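Local coordinates for putative ubiquinone biosynthesis protein (Nostoc punctiforme, PDB 3MSQ) that probably takes part in ubiquinone (coenzyme Q) biosynthesis as a member of the Coq4 family, although its precise role is unproven, at residues A64-R69 against S116-L121; W70-F75 against W122-D127; Q146-A151 against Y188-H193; A151-P156 against P195-A200. One frame throughout, in Å; residues are numbered along the deposited sequence.

Interaction 1. Residues A64-R69 against S116-L121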
loop_
_atom_site.group_PDB
_atom_site.type_symbol
_atom_site.label_atom_id
_atom_site.label_comp_id
_atom_site.label_asym_id
_atom_site.label_seq_id
_atom_site.Cartn_x
_atom_site.Cartn_y
_atom_site.Cartn_z
ATOM N N ALA A 64 -2.861 11.683 -37.082
ATOM C CA ALA A 64 -4.022 11.843 -37.965
ATOM C C ALA A 64 -5.303 11.539 -37.167
ATOM O O ALA A 64 -6.229 12.360 -37.202
ATOM C CB ALA A 64 -3.915 10.914 -39.171
ATOM N N LEU A 65 -5.333 10.403 -36.405
ATOM C CA LEU A 65 -6.482 10.047 -35.579
ATOM C C LEU A 65 -6.676 11.056 -34.455
ATOM O O LEU A 65 -7.811 11.365 -34.112
ATOM C CB LEU A 65 -6.369 8.640 -34.979
ATOM C CG LEU A 65 -6.190 7.423 -35.908
ATOM C CD1 LEU A 65 -6.379 6.156 -35.134
ATOM C CD2 LEU A 65 -7.154 7.439 -37.060
ATOM N N PHE A 66 -5.584 11.606 -33.913
ATOM C CA PHE A 66 -5.690 12.611 -32.858
ATOM C C PHE A 66 -6.371 13.885 -33.397
ATOM O O PHE A 66 -7.190 14.494 -32.700
ATOM C CB PHE A 66 -4.314 12.876 -32.200
ATOM C CG PHE A 66 -3.961 11.956 -31.042
ATOM C CD1 PHE A 66 -3.293 10.760 -31.259
ATOM C CD2 PHE A 66 -4.293 12.293 -29.734
ATOM C CE1 PHE A 66 -2.955 9.921 -30.181
ATOM C CE2 PHE A 66 -3.972 11.444 -28.660
ATOM C CZ PHE A 66 -3.299 10.271 -28.891
ATOM N N SER A 67 -6.093 14.225 -34.672
ATOM C CA SER A 67 -6.653 15.389 -35.399
ATOM C C SER A 67 -8.143 15.237 -35.645
ATOM O O SER A 67 -8.875 16.209 -35.454
ATOM C CB SER A 67 -5.954 15.590 -36.741
ATOM O OG SER A 67 -4.556 15.673 -36.549
ATOM N N GLU A 68 -8.583 14.025 -36.067
ATOM C CA GLU A 68 -9.984 13.708 -36.346
ATOM C C GLU A 68 -10.779 13.337 -35.077
ATOM O O GLU A 68 -12.018 13.367 -35.110
ATOM C CB GLU A 68 -10.079 12.502 -37.282
ATOM C CG GLU A 68 -9.396 12.601 -38.630
ATOM C CD GLU A 68 -9.534 11.298 -39.399
ATOM O OE1 GLU A 68 -10.566 10.602 -39.230
ATOM O OE2 GLU A 68 -8.590 10.958 -40.150
ATOM N N ARG A 69 -10.075 12.918 -33.992
ATOM C CA ARG A 69 -10.649 12.377 -32.748
ATOM C C ARG A 69 -11.525 11.204 -33.151
ATOM O O ARG A 69 -12.685 11.089 -32.749
ATOM C CB ARG A 69 -11.379 13.422 -31.900
ATOM C CG ARG A 69 -10.474 14.537 -31.396
ATOM C CD ARG A 69 -9.781 14.150 -30.118
ATOM N NE ARG A 69 -9.091 15.258 -29.453
ATOM C CZ ARG A 69 -9.669 16.090 -28.590
ATOM N NH1 ARG A 69 -10.968 15.995 -28.332
ATOM N NH2 ARG A 69 -8.957 17.041 -28.000
ATOM N N SER A 116 -8.257 12.049 -22.583
ATOM C CA SER A 116 -9.585 11.431 -22.606
ATOM C C SER A 116 -9.849 10.824 -23.992
ATOM O O SER A 116 -10.495 9.774 -24.093
ATOM C CB SER A 116 -10.677 12.405 -22.177
ATOM O OG SER A 116 -10.566 13.654 -22.831
ATOM N N TYR A 117 -9.274 11.440 -25.049
ATOM C CA TYR A 117 -9.381 10.859 -26.377
ATOM C C TYR A 117 -8.668 9.469 -26.461
ATOM O O TYR A 117 -9.274 8.491 -26.881
ATOM C CB TYR A 117 -8.864 11.805 -27.476
ATOM C CG TYR A 117 -8.769 11.073 -28.797
ATOM C CD1 TYR A 117 -9.885 10.455 -29.354
ATOM C CD2 TYR A 117 -7.548 10.902 -29.433
ATOM C CE1 TYR A 117 -9.786 9.682 -30.505
ATOM C CE2 TYR A 117 -7.447 10.181 -30.622
ATOM C CZ TYR A 117 -8.571 9.568 -31.153
ATOM O OH TYR A 117 -8.493 8.821 -32.302
ATOM N N LEU A 118 -7.386 9.403 -26.105
ATOM C CA LEU A 118 -6.598 8.170 -26.160
ATOM C C LEU A 118 -7.218 7.065 -25.324
ATOM O O LEU A 118 -7.163 5.913 -25.721
ATOM C CB LEU A 118 -5.158 8.445 -25.720
ATOM C CG LEU A 118 -4.179 7.273 -25.718
ATOM C CD1 LEU A 118 -4.032 6.658 -27.089
ATOM C CD2 LEU A 118 -2.831 7.696 -25.141
ATOM N N LYS A 119 -7.843 7.428 -24.194
ATOM C CA LYS A 119 -8.526 6.497 -23.303
ATOM C C LYS A 119 -9.688 5.860 -24.058
ATOM O O LYS A 119 -9.806 4.636 -24.058
ATOM C CB LYS A 119 -9.026 7.265 -22.074
ATOM C CG LYS A 119 -9.332 6.407 -20.863
ATOM C CD LYS A 119 -9.143 7.201 -19.576
ATOM C CE LYS A 119 -10.352 7.963 -19.224
ATOM N NZ LYS A 119 -10.216 8.564 -17.893
HETATM N N MSE A 120 -10.506 6.694 -24.747
HETATM C CA MSE A 120 -11.655 6.236 -25.526
HETATM C C MSE A 120 -11.213 5.425 -26.724
HETATM O O MSE A 120 -11.720 4.320 -26.890
HETATM C CB MSE A 120 -12.602 7.383 -25.897
HETATM C CG MSE A 120 -13.342 7.960 -24.675
HETATM SE SE MSE A 120 -14.280 6.611 -23.625
HETATM C CE MSE A 120 -15.767 6.401 -24.960
ATOM N N LEU A 121 -10.192 5.890 -27.479
ATOM C CA LEU A 121 -9.676 5.121 -28.615
ATOM C C LEU A 121 -9.241 3.694 -28.175
ATOM O O LEU A 121 -9.594 2.694 -28.806
ATOM C CB LEU A 121 -8.527 5.869 -29.313
ATOM C CG LEU A 121 -7.878 5.143 -30.495
ATOM C CD1 LEU A 121 -8.833 4.994 -31.630
ATOM C CD2 LEU A 121 -6.600 5.819 -30.940
#

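Interaction 2. Residues W70-F75 against W122-D127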
loop_
_atom_site.group_PDB
_atom_site.type_symbol
_atom_site.label_atom_id
_atom_site.label_comp_id
_atom_site.label_asym_id
_atom_site.label_seq_id
_atom_site.Cartn_x
_atom_site.Cartn_y
_atom_site.Cartn_z
ATOM N N TRP A 70 -10.948 10.371 -34.037
ATOM C CA TRP A 70 -11.532 9.192 -34.653
ATOM C C TRP A 70 -11.892 8.152 -33.626
ATOM O O TRP A 70 -11.054 7.782 -32.794
ATOM C CB TRP A 70 -10.559 8.585 -35.694
ATOM C CG TRP A 70 -11.123 7.385 -36.402
ATOM C CD1 TRP A 70 -11.862 7.388 -37.546
ATOM C CD2 TRP A 70 -11.089 6.019 -35.951
ATOM N NE1 TRP A 70 -12.281 6.106 -37.846
ATOM C CE2 TRP A 70 -11.828 5.251 -36.877
ATOM C CE3 TRP A 70 -10.504 5.366 -34.848
ATOM C CZ2 TRP A 70 -11.995 3.876 -36.739
ATOM C CZ3 TRP A 70 -10.676 4.002 -34.711
ATOM C CH2 TRP A 70 -11.413 3.272 -35.650
ATOM N N LEU A 71 -13.113 7.617 -33.733
ATOM C CA LEU A 71 -13.585 6.516 -32.888
ATOM C C LEU A 71 -14.366 5.576 -33.796
ATOM O O LEU A 71 -14.934 6.049 -34.769
ATOM C CB LEU A 71 -14.429 7.020 -31.711
ATOM C CG LEU A 71 -13.673 7.742 -30.590
ATOM C CD1 LEU A 71 -14.628 8.423 -29.660
ATOM C CD2 LEU A 71 -12.740 6.801 -29.838
ATOM N N PRO A 72 -14.352 4.250 -33.572
ATOM C CA PRO A 72 -15.025 3.343 -34.510
ATOM C C PRO A 72 -16.550 3.467 -34.551
ATOM O O PRO A 72 -17.194 3.715 -33.532
ATOM C CB PRO A 72 -14.556 1.960 -34.060
ATOM C CG PRO A 72 -14.237 2.125 -32.639
ATOM C CD PRO A 72 -13.698 3.498 -32.484
ATOM N N ALA A 73 -17.114 3.315 -35.768
ATOM C CA ALA A 73 -18.545 3.371 -36.044
ATOM C C ALA A 73 -19.266 2.234 -35.316
ATOM O O ALA A 73 -18.655 1.206 -35.036
ATOM C CB ALA A 73 -18.788 3.290 -37.538
ATOM N N PRO A 74 -20.546 2.396 -34.937
ATOM C CA PRO A 74 -21.220 1.297 -34.233
ATOM C C PRO A 74 -21.457 0.109 -35.175
ATOM O O PRO A 74 -21.608 0.281 -36.398
ATOM C CB PRO A 74 -22.524 1.933 -33.737
ATOM C CG PRO A 74 -22.796 3.032 -34.702
ATOM C CD PRO A 74 -21.455 3.550 -35.141
ATOM N N PHE A 75 -21.453 -1.093 -34.585
ATOM C CA PHE A 75 -21.631 -2.347 -35.289
ATOM C C PHE A 75 -22.602 -3.270 -34.584
ATOM O O PHE A 75 -22.683 -3.247 -33.355
ATOM C CB PHE A 75 -20.272 -3.053 -35.456
ATOM C CG PHE A 75 -19.468 -3.232 -34.191
ATOM C CD1 PHE A 75 -19.646 -4.353 -33.388
ATOM C CD2 PHE A 75 -18.504 -2.301 -33.823
ATOM C CE1 PHE A 75 -18.894 -4.529 -32.225
ATOM C CE2 PHE A 75 -17.760 -2.471 -32.651
ATOM C CZ PHE A 75 -17.967 -3.583 -31.858
ATOM N N TRP A 122 -8.518 3.631 -27.064
ATOM C CA TRP A 122 -8.003 2.424 -26.445
ATOM C C TRP A 122 -9.148 1.455 -26.077
ATOM O O TRP A 122 -9.125 0.300 -26.500
ATOM C CB TRP A 122 -7.170 2.838 -25.206
ATOM C CG TRP A 122 -6.811 1.736 -24.265
ATOM C CD1 TRP A 122 -7.294 1.536 -22.997
ATOM C CD2 TRP A 122 -5.872 0.687 -24.516
ATOM N NE1 TRP A 122 -6.731 0.403 -22.455
ATOM C CE2 TRP A 122 -5.840 -0.131 -23.361
ATOM C CE3 TRP A 122 -5.039 0.366 -25.605
ATOM C CZ2 TRP A 122 -5.003 -1.251 -23.269
ATOM C CZ3 TRP A 122 -4.229 -0.756 -25.520
ATOM C CH2 TRP A 122 -4.209 -1.546 -24.363
ATOM N N ARG A 123 -10.150 1.948 -25.313
ATOM C CA ARG A 123 -11.290 1.165 -24.859
ATOM C C ARG A 123 -12.172 0.672 -26.004
ATOM O O ARG A 123 -12.577 -0.483 -25.993
ATOM C CB ARG A 123 -12.091 1.942 -23.820
ATOM C CG ARG A 123 -11.358 2.145 -22.499
ATOM C CD ARG A 123 -12.192 2.911 -21.475
ATOM N NE ARG A 123 -11.398 3.156 -20.271
ATOM C CZ ARG A 123 -11.791 3.865 -19.219
ATOM N NH1 ARG A 123 -12.994 4.422 -19.194
ATOM N NH2 ARG A 123 -10.981 4.024 -18.182
ATOM N N SER A 124 -12.429 1.521 -27.014
ATOM C CA SER A 124 -13.260 1.181 -28.187
ATOM C C SER A 124 -12.646 0.127 -29.070
ATOM O O SER A 124 -13.380 -0.607 -29.741
ATOM C CB SER A 124 -13.468 2.396 -29.081
ATOM O OG SER A 124 -13.321 3.614 -28.389
ATOM N N THR A 125 -11.299 0.122 -29.157
ATOM C CA THR A 125 -10.590 -0.726 -30.099
ATOM C C THR A 125 -9.764 -1.858 -29.536
ATOM O O THR A 125 -9.606 -2.843 -30.249
ATOM C CB THR A 125 -9.793 0.122 -31.109
ATOM O OG1 THR A 125 -8.713 0.779 -30.456
ATOM C CG2 THR A 125 -10.657 1.145 -31.836
ATOM N N HIS A 126 -9.216 -1.743 -28.301
ATOM C CA HIS A 126 -8.298 -2.754 -27.758
ATOM C C HIS A 126 -8.747 -4.219 -27.742
ATOM O O HIS A 126 -7.896 -5.103 -27.834
ATOM C CB HIS A 126 -7.546 -2.300 -26.493
ATOM C CG HIS A 126 -7.924 -3.019 -25.236
ATOM N ND1 HIS A 126 -8.759 -2.435 -24.291
ATOM C CD2 HIS A 126 -7.517 -4.230 -24.780
ATOM C CE1 HIS A 126 -8.855 -3.320 -23.315
ATOM N NE2 HIS A 126 -8.126 -4.420 -23.569
ATOM N N ASP A 127 -10.049 -4.484 -27.708
ATOM C CA ASP A 127 -10.550 -5.862 -27.747
ATOM C C ASP A 127 -10.380 -6.524 -29.136
ATOM O O ASP A 127 -10.457 -7.742 -29.242
ATOM C CB ASP A 127 -12.004 -5.926 -27.264
ATOM C CG ASP A 127 -12.364 -7.240 -26.661
ATOM O OD1 ASP A 127 -11.816 -7.566 -25.582
ATOM O OD2 ASP A 127 -13.209 -7.943 -27.249
#

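Interaction 3. Residues Q146-A151 against Y188-H193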
loop_
_atom_site.group_PDB
_atom_site.type_symbol
_atom_site.label_atom_id
_atom_site.label_comp_id
_atom_site.label_asym_id
_atom_site.label_seq_id
_atom_site.Cartn_x
_atom_site.Cartn_y
_atom_site.Cartn_z
ATOM N N GLN A 146 -0.299 -6.853 -24.018
ATOM C CA GLN A 146 0.180 -5.579 -23.454
ATOM C C GLN A 146 1.668 -5.387 -23.751
ATOM O O GLN A 146 2.117 -4.271 -23.960
ATOM C CB GLN A 146 -0.105 -5.491 -21.932
ATOM C CG GLN A 146 -1.596 -5.413 -21.535
ATOM C CD GLN A 146 -2.311 -4.156 -21.981
ATOM O OE1 GLN A 146 -1.707 -3.117 -22.244
ATOM N NE2 GLN A 146 -3.626 -4.227 -22.092
ATOM N N ALA A 147 2.419 -6.489 -23.792
ATOM C CA ALA A 147 3.851 -6.499 -24.086
ATOM C C ALA A 147 4.059 -6.140 -25.544
ATOM O O ALA A 147 4.926 -5.322 -25.839
ATOM C CB ALA A 147 4.461 -7.861 -23.745
ATOM N N PHE A 148 3.193 -6.655 -26.432
ATOM C CA PHE A 148 3.181 -6.345 -27.870
ATOM C C PHE A 148 2.895 -4.835 -28.062
ATOM O O PHE A 148 3.597 -4.181 -28.833
ATOM C CB PHE A 148 2.121 -7.216 -28.602
ATOM C CG PHE A 148 2.001 -7.041 -30.103
ATOM C CD1 PHE A 148 1.368 -5.927 -30.645
ATOM C CD2 PHE A 148 2.440 -8.035 -30.973
ATOM C CE1 PHE A 148 1.256 -5.773 -32.030
ATOM C CE2 PHE A 148 2.315 -7.881 -32.358
ATOM C CZ PHE A 148 1.720 -6.753 -32.876
ATOM N N PHE A 149 1.904 -4.291 -27.302
ATOM C CA PHE A 149 1.468 -2.891 -27.336
ATOM C C PHE A 149 2.538 -1.917 -26.805
ATOM O O PHE A 149 2.777 -0.861 -27.421
ATOM C CB PHE A 149 0.116 -2.724 -26.633
ATOM C CG PHE A 149 -0.592 -1.445 -27.001
ATOM C CD1 PHE A 149 -1.141 -1.271 -28.271
ATOM C CD2 PHE A 149 -0.693 -0.397 -26.088
ATOM C CE1 PHE A 149 -1.756 -0.062 -28.631
ATOM C CE2 PHE A 149 -1.311 0.808 -26.451
ATOM C CZ PHE A 149 -1.849 0.960 -27.716
ATOM N N LEU A 150 3.224 -2.308 -25.688
ATOM C CA LEU A 150 4.334 -1.557 -25.068
ATOM C C LEU A 150 5.549 -1.511 -26.031
ATOM O O LEU A 150 6.237 -0.487 -26.093
ATOM C CB LEU A 150 4.708 -2.168 -23.689
ATOM C CG LEU A 150 5.738 -1.438 -22.803
ATOM C CD1 LEU A 150 5.122 -0.265 -22.102
ATOM C CD2 LEU A 150 6.271 -2.345 -21.738
ATOM N N ALA A 151 5.772 -2.595 -26.819
ATOM C CA ALA A 151 6.869 -2.662 -27.791
ATOM C C ALA A 151 6.667 -1.678 -28.938
ATOM O O ALA A 151 7.644 -1.136 -29.438
ATOM C CB ALA A 151 7.014 -4.076 -28.337
ATOM N N TYR A 188 6.526 -8.874 -26.798
ATOM C CA TYR A 188 7.464 -7.783 -26.999
ATOM C C TYR A 188 8.266 -7.945 -28.304
ATOM O O TYR A 188 8.366 -6.998 -29.084
ATOM C CB TYR A 188 8.396 -7.608 -25.783
ATOM C CG TYR A 188 8.938 -6.197 -25.679
ATOM C CD1 TYR A 188 10.091 -5.818 -26.367
ATOM C CD2 TYR A 188 8.269 -5.224 -24.935
ATOM C CE1 TYR A 188 10.571 -4.508 -26.308
ATOM C CE2 TYR A 188 8.745 -3.913 -24.862
ATOM C CZ TYR A 188 9.891 -3.556 -25.558
ATOM O OH TYR A 188 10.359 -2.265 -25.483
ATOM N N ARG A 189 8.808 -9.148 -28.543
ATOM C CA ARG A 189 9.605 -9.499 -29.711
ATOM C C ARG A 189 8.831 -9.251 -31.010
ATOM O O ARG A 189 9.337 -8.534 -31.876
ATOM C CB ARG A 189 10.040 -10.956 -29.585
ATOM C CG ARG A 189 11.218 -11.389 -30.440
ATOM C CD ARG A 189 11.619 -12.840 -30.136
ATOM N NE ARG A 189 10.484 -13.757 -29.907
ATOM C CZ ARG A 189 9.659 -14.223 -30.853
ATOM N NH1 ARG A 189 9.805 -13.850 -32.124
ATOM N NH2 ARG A 189 8.666 -15.044 -30.529
ATOM N N VAL A 190 7.583 -9.785 -31.106
ATOM C CA VAL A 190 6.694 -9.667 -32.263
ATOM C C VAL A 190 6.260 -8.222 -32.495
ATOM O O VAL A 190 6.248 -7.768 -33.638
ATOM C CB VAL A 190 5.493 -10.652 -32.207
ATOM C CG1 VAL A 190 4.567 -10.478 -33.422
ATOM C CG2 VAL A 190 5.958 -12.095 -32.105
ATOM N N GLY A 191 5.907 -7.538 -31.416
ATOM C CA GLY A 191 5.502 -6.138 -31.417
ATOM C C GLY A 191 6.613 -5.221 -31.891
ATOM O O GLY A 191 6.359 -4.307 -32.664
ATOM N N SER A 192 7.869 -5.496 -31.473
ATOM C CA SER A 192 9.079 -4.755 -31.852
ATOM C C SER A 192 9.382 -4.916 -33.332
ATOM O O SER A 192 10.035 -4.050 -33.911
ATOM C CB SER A 192 10.281 -5.261 -31.069
ATOM O OG SER A 192 10.144 -4.926 -29.703
ATOM N N HIS A 193 8.936 -6.034 -33.934
ATOM C CA HIS A 193 9.147 -6.335 -35.345
ATOM C C HIS A 193 7.890 -6.108 -36.215
ATOM O O HIS A 193 7.820 -6.599 -37.344
ATOM C CB HIS A 193 9.778 -7.728 -35.514
ATOM C CG HIS A 193 11.094 -7.870 -34.801
ATOM N ND1 HIS A 193 11.361 -8.963 -33.995
ATOM C CD2 HIS A 193 12.164 -7.034 -34.770
ATOM C CE1 HIS A 193 12.586 -8.773 -33.527
ATOM N NE2 HIS A 193 13.102 -7.617 -33.952
#

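Interaction 4. Residues A151-P156 against P195-A200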
loop_
_atom_site.group_PDB
_atom_site.type_symbol
_atom_site.label_atom_id
_atom_site.label_comp_id
_atom_site.label_asym_id
_atom_site.label_seq_id
_atom_site.Cartn_x
_atom_site.Cartn_y
_atom_site.Cartn_z
ATOM N N ALA A 151 5.772 -2.595 -26.819
ATOM C CA ALA A 151 6.869 -2.662 -27.791
ATOM C C ALA A 151 6.667 -1.678 -28.938
ATOM O O ALA A 151 7.644 -1.136 -29.438
ATOM C CB ALA A 151 7.014 -4.076 -28.337
ATOM N N GLN A 152 5.401 -1.440 -29.332
ATOM C CA GLN A 152 4.973 -0.572 -30.430
ATOM C C GLN A 152 4.791 0.882 -30.026
ATOM O O GLN A 152 5.449 1.759 -30.576
ATOM C CB GLN A 152 3.636 -1.074 -30.979
ATOM C CG GLN A 152 3.729 -2.268 -31.902
ATOM C CD GLN A 152 2.587 -2.290 -32.875
ATOM O OE1 GLN A 152 1.451 -1.894 -32.567
ATOM N NE2 GLN A 152 2.875 -2.727 -34.076
ATOM N N THR A 153 3.818 1.136 -29.123
ATOM C CA THR A 153 3.385 2.455 -28.649
ATOM C C THR A 153 3.142 2.449 -27.132
ATOM O O THR A 153 2.025 2.148 -26.690
ATOM C CB THR A 153 2.152 2.917 -29.446
ATOM O OG1 THR A 153 1.200 1.858 -29.512
ATOM C CG2 THR A 153 2.501 3.359 -30.865
ATOM N N PRO A 154 4.175 2.750 -26.309
ATOM C CA PRO A 154 3.978 2.698 -24.835
ATOM C C PRO A 154 3.023 3.725 -24.231
ATOM O O PRO A 154 3.186 4.921 -24.432
ATOM C CB PRO A 154 5.384 2.845 -24.257
ATOM C CG PRO A 154 6.287 3.090 -25.414
ATOM C CD PRO A 154 5.562 3.083 -26.686
ATOM N N ILE A 155 2.036 3.250 -23.464
ATOM C CA ILE A 155 1.067 4.083 -22.725
ATOM C C ILE A 155 1.068 3.643 -21.244
ATOM O O ILE A 155 1.339 2.474 -20.996
ATOM C CB ILE A 155 -0.359 4.102 -23.354
ATOM C CG1 ILE A 155 -1.088 2.714 -23.271
ATOM C CG2 ILE A 155 -0.302 4.685 -24.771
ATOM C CD1 ILE A 155 -2.568 2.685 -23.521
ATOM N N PRO A 156 0.798 4.540 -20.253
ATOM C CA PRO A 156 0.878 4.125 -18.838
ATOM C C PRO A 156 0.248 2.798 -18.420
ATOM O O PRO A 156 0.958 2.003 -17.796
ATOM C CB PRO A 156 0.329 5.317 -18.056
ATOM C CG PRO A 156 -0.167 6.286 -19.092
ATOM C CD PRO A 156 0.521 5.987 -20.361
ATOM N N PRO A 195 6.064 -2.958 -37.845
ATOM C CA PRO A 195 6.101 -1.506 -38.108
ATOM C C PRO A 195 4.728 -0.843 -38.070
ATOM O O PRO A 195 4.609 0.281 -37.568
ATOM C CB PRO A 195 6.728 -1.413 -39.494
ATOM C CG PRO A 195 6.456 -2.724 -40.136
ATOM C CD PRO A 195 6.438 -3.734 -39.050
ATOM N N GLY A 196 3.712 -1.550 -38.571
ATOM C CA GLY A 196 2.336 -1.082 -38.599
ATOM C C GLY A 196 1.751 -1.076 -37.211
ATOM O O GLY A 196 1.500 -2.143 -36.629
ATOM N N LYS A 197 1.578 0.127 -36.655
ATOM C CA LYS A 197 1.066 0.319 -35.300
ATOM C C LYS A 197 -0.411 -0.044 -35.207
ATOM O O LYS A 197 -1.186 0.347 -36.073
ATOM C CB LYS A 197 1.300 1.778 -34.833
ATOM C CG LYS A 197 2.723 2.329 -35.049
ATOM C CD LYS A 197 3.711 1.808 -34.032
ATOM C CE LYS A 197 5.135 2.087 -34.428
ATOM N NZ LYS A 197 6.091 1.420 -33.503
ATOM N N LEU A 198 -0.792 -0.793 -34.160
ATOM C CA LEU A 198 -2.180 -1.189 -33.897
ATOM C C LEU A 198 -3.045 0.056 -33.716
ATOM O O LEU A 198 -4.048 0.200 -34.408
ATOM C CB LEU A 198 -2.276 -2.037 -32.605
ATOM C CG LEU A 198 -1.708 -3.457 -32.613
ATOM C CD1 LEU A 198 -1.786 -4.048 -31.204
ATOM C CD2 LEU A 198 -2.420 -4.352 -33.653
ATOM N N ILE A 199 -2.624 0.956 -32.792
ATOM C CA ILE A 199 -3.282 2.212 -32.416
ATOM C C ILE A 199 -3.584 3.158 -33.607
ATOM O O ILE A 199 -4.573 3.897 -33.541
ATOM C CB ILE A 199 -2.522 2.905 -31.230
ATOM C CG1 ILE A 199 -3.381 3.913 -30.457
ATOM C CG2 ILE A 199 -1.178 3.511 -31.625
ATOM C CD1 ILE A 199 -4.243 3.312 -29.353
ATOM N N ALA A 200 -2.766 3.087 -34.704
ATOM C CA ALA A 200 -2.891 3.910 -35.926
ATOM C C ALA A 200 -3.985 3.478 -36.909
ATOM O O ALA A 200 -4.299 4.240 -37.827
ATOM C CB ALA A 200 -1.549 3.983 -36.647
#

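Interaction 1. Residues A64-R69 against S116-L121
Tyr117 meets Phe66 in a T-shaped pair. The edge of the tyrosine, at CD2 and CE2, points at one face of the phenylalanine ring. The centroids are 5.1 Å apart and the planes stand at 80°. Tyr117 CG is anti to the backbone N, and this carries the ring across from helix 114-133 to the end of helix 60-68.

Arg69 covers one face of the tyrosine. Its CA makes a CH-pi contact, 4.0 Å from the centroid of the Tyr117 ring. The arginine chain bends at chi2 (-85°), and CD then lies 3.5 Å from CG of Tyr117. The aliphatic part of Arg69 is therefore what packs here.

Arg69 is the first residue beyond helix 60-68, and its positive phi turns the chain into the following loop. The contact belongs to an all-helical fold, in which the C-terminal end of this short helix is laid across helix 114-133. The axes of the two short helical segments come to 10.8 Å at closest approach, with 108° between their directions.

The remaining packing is apolar. Leu118 CD1 comes to 4.1 Å from CZ of Phe66. Leu65 CD1 lies 4.2 Å from Leu121 CD2. Leu56 of helix 47-56 touches both Phe66 and Leu118.

The polar end of Tyr117 passes close to Leu65, with OH 3.4 Å from Leu65 CB. Its hydrogen-bond partner is the carbonyl O of Trp70, just after the first segment, so the buried hydroxyl has a mate.

Interaction 2. Residues W70-F75 against W122-D127
Pro72 runs past Ser124 with the two CA atoms 6.9 Å apart, where the extended loop of segment 70-75 crosses the side of helix 114-133.

The proline ring does most of the touching. Its CD lies 3.6 Å from CB of Ser124, and its CG lies 3.8 Å from CG2 of Thr125. The Thr125 methyl is anti to the carbonyl carbon, a rotation that brings it to the loop. The same methyl meets Trp70 at the edge of the indole, 4.1 Å from CZ3. Leu71 adds one branch, with CD2 3.5 Å from OG of Ser124.

Neither hydroxyl bonds to the loop. Ser124 OG pairs with the carbonyl of Met120 and Thr125 OG1 with that of Leu121, so both turn back on their own helix. Toward the proline the two residues present CB and a methyl. An alanine at Pro72 would lack CG and CD, and would probably leave the Ser124 CB and the Thr125 methyl without their main loop partner.

The arrangement is plain apolar packing of a loop on a core helix. The next residues, His126 and Asp127, open the HDxxHx11E sequence characteristic of the Coq4 family, which probably binds a metal.

Interaction 3. Residues Q146-A151 against Y188-H193
Tyr188 lies over Ala151, with its near end beside Ala147. Its CB is near the carbonyl O of Ala147. CG is anti to the backbone N (chi1 -155°), which lays the ring alongside helix 139-152. At CG the neighbour is already Ala151 CB, 3.9 Å away. CD2 comes to 3.5 Å from Ala147 O. Further out, CE2 lies 3.7 Å from Ala151 CA, and CZ also faces that alanine. The Ala151 methyl stands over the centre of the ring in a CH-pi contact, 3.7 Å from the Tyr188 centroid and 7° off the normal.

This is close helix-helix packing built on small residues. The helical segments 146-151 and 188-192 run at 37° to each other, and their axes approach to 7.1 Å. Gly191 has no side chain, and its CA comes within 4.2 Å of CA of Phe148.

Phe148 lies on Gly191 in turn, with the glycine CA over one face of its ring. The edge of that ring meets Val190, CE2 to CG1 at 3.6 Å. Ser192 OG donates to the carbonyl O of Tyr188, one turn back, which also accepts from Ser192 N on the opposite face of its plane. That hydroxyl also lies beside the Ala151 methyl. Met181 of the second subunit packs on Tyr188, and Phe177 of that subunit packs on Leu150.

Interaction 4. Residues A151-P156 against P195-A200
Gln152 NE2 donates to two carbonyls of the loop that follows helix 177-192. One is Gly196 O, at 3.0 Å, which is reached from above the carbonyl plane. The other is Thr194 O. The other end of the same amide accepts a bond: Leu198 N donates to Gln152 OE1 at 3.0 Å, and the bond is nearly straight (169°). The buried side-chain amide thus bridges the backbone of the neighbouring loop, which fixes its rotation. The chain is extended beyond CG, and this length takes the amide across to the loop.

A third bond puts a lysine on a carbonyl at a helix C-terminus. Lys197 NZ donates to Gln152 O at 3.0 Å, at the end of helix 139-152, where the positive charge would probably suit the helix dipole. The lysine bends at chi2 to reach it, and its CD passes 3.7 Å from CG2 of Thr153. Ile199 CG2 lies 3.6 Å from OG1 of Thr153.

A leucine at Gln152 would probably deprive Leu198 N and the carbonyls of Thr194 and Gly196 of this amide as a partner and leave the loop less firmly fixed.

The contact ties the end of helix 139-152 to the loop before helix 211-218. Ile199 packs on Leu121 and Tyr129 of helix 114-133, while Leu56 of helix 47-56 touches both Thr153 and Ile199.

Interactions 1 and 2 are successive parts of one join, as the chain from Ala64 to Phe75 crosses and then passes along the side of helix 114-133. Their centres lie about 10 Å apart, and Tyr117 OH meets Trp70 O at 2.8 Å between them. Interactions 3 and 4 share Ala151 and helix 139-152, with centres about 8 Å apart. Phe148 CE1 touches Leu198 CD1 at 3.6 Å there. The two pairs meet through the core. Leu121 CD2 of interaction 1 lies 3.8 Å from Ile199 CG1 of interaction 4. Trp122 of segment 122-127 packs on Phe149 of interaction 3, CZ3 to CE2 at 3.4 Å. Interactions 2 and 3 lie on opposite sides of the chain's centre.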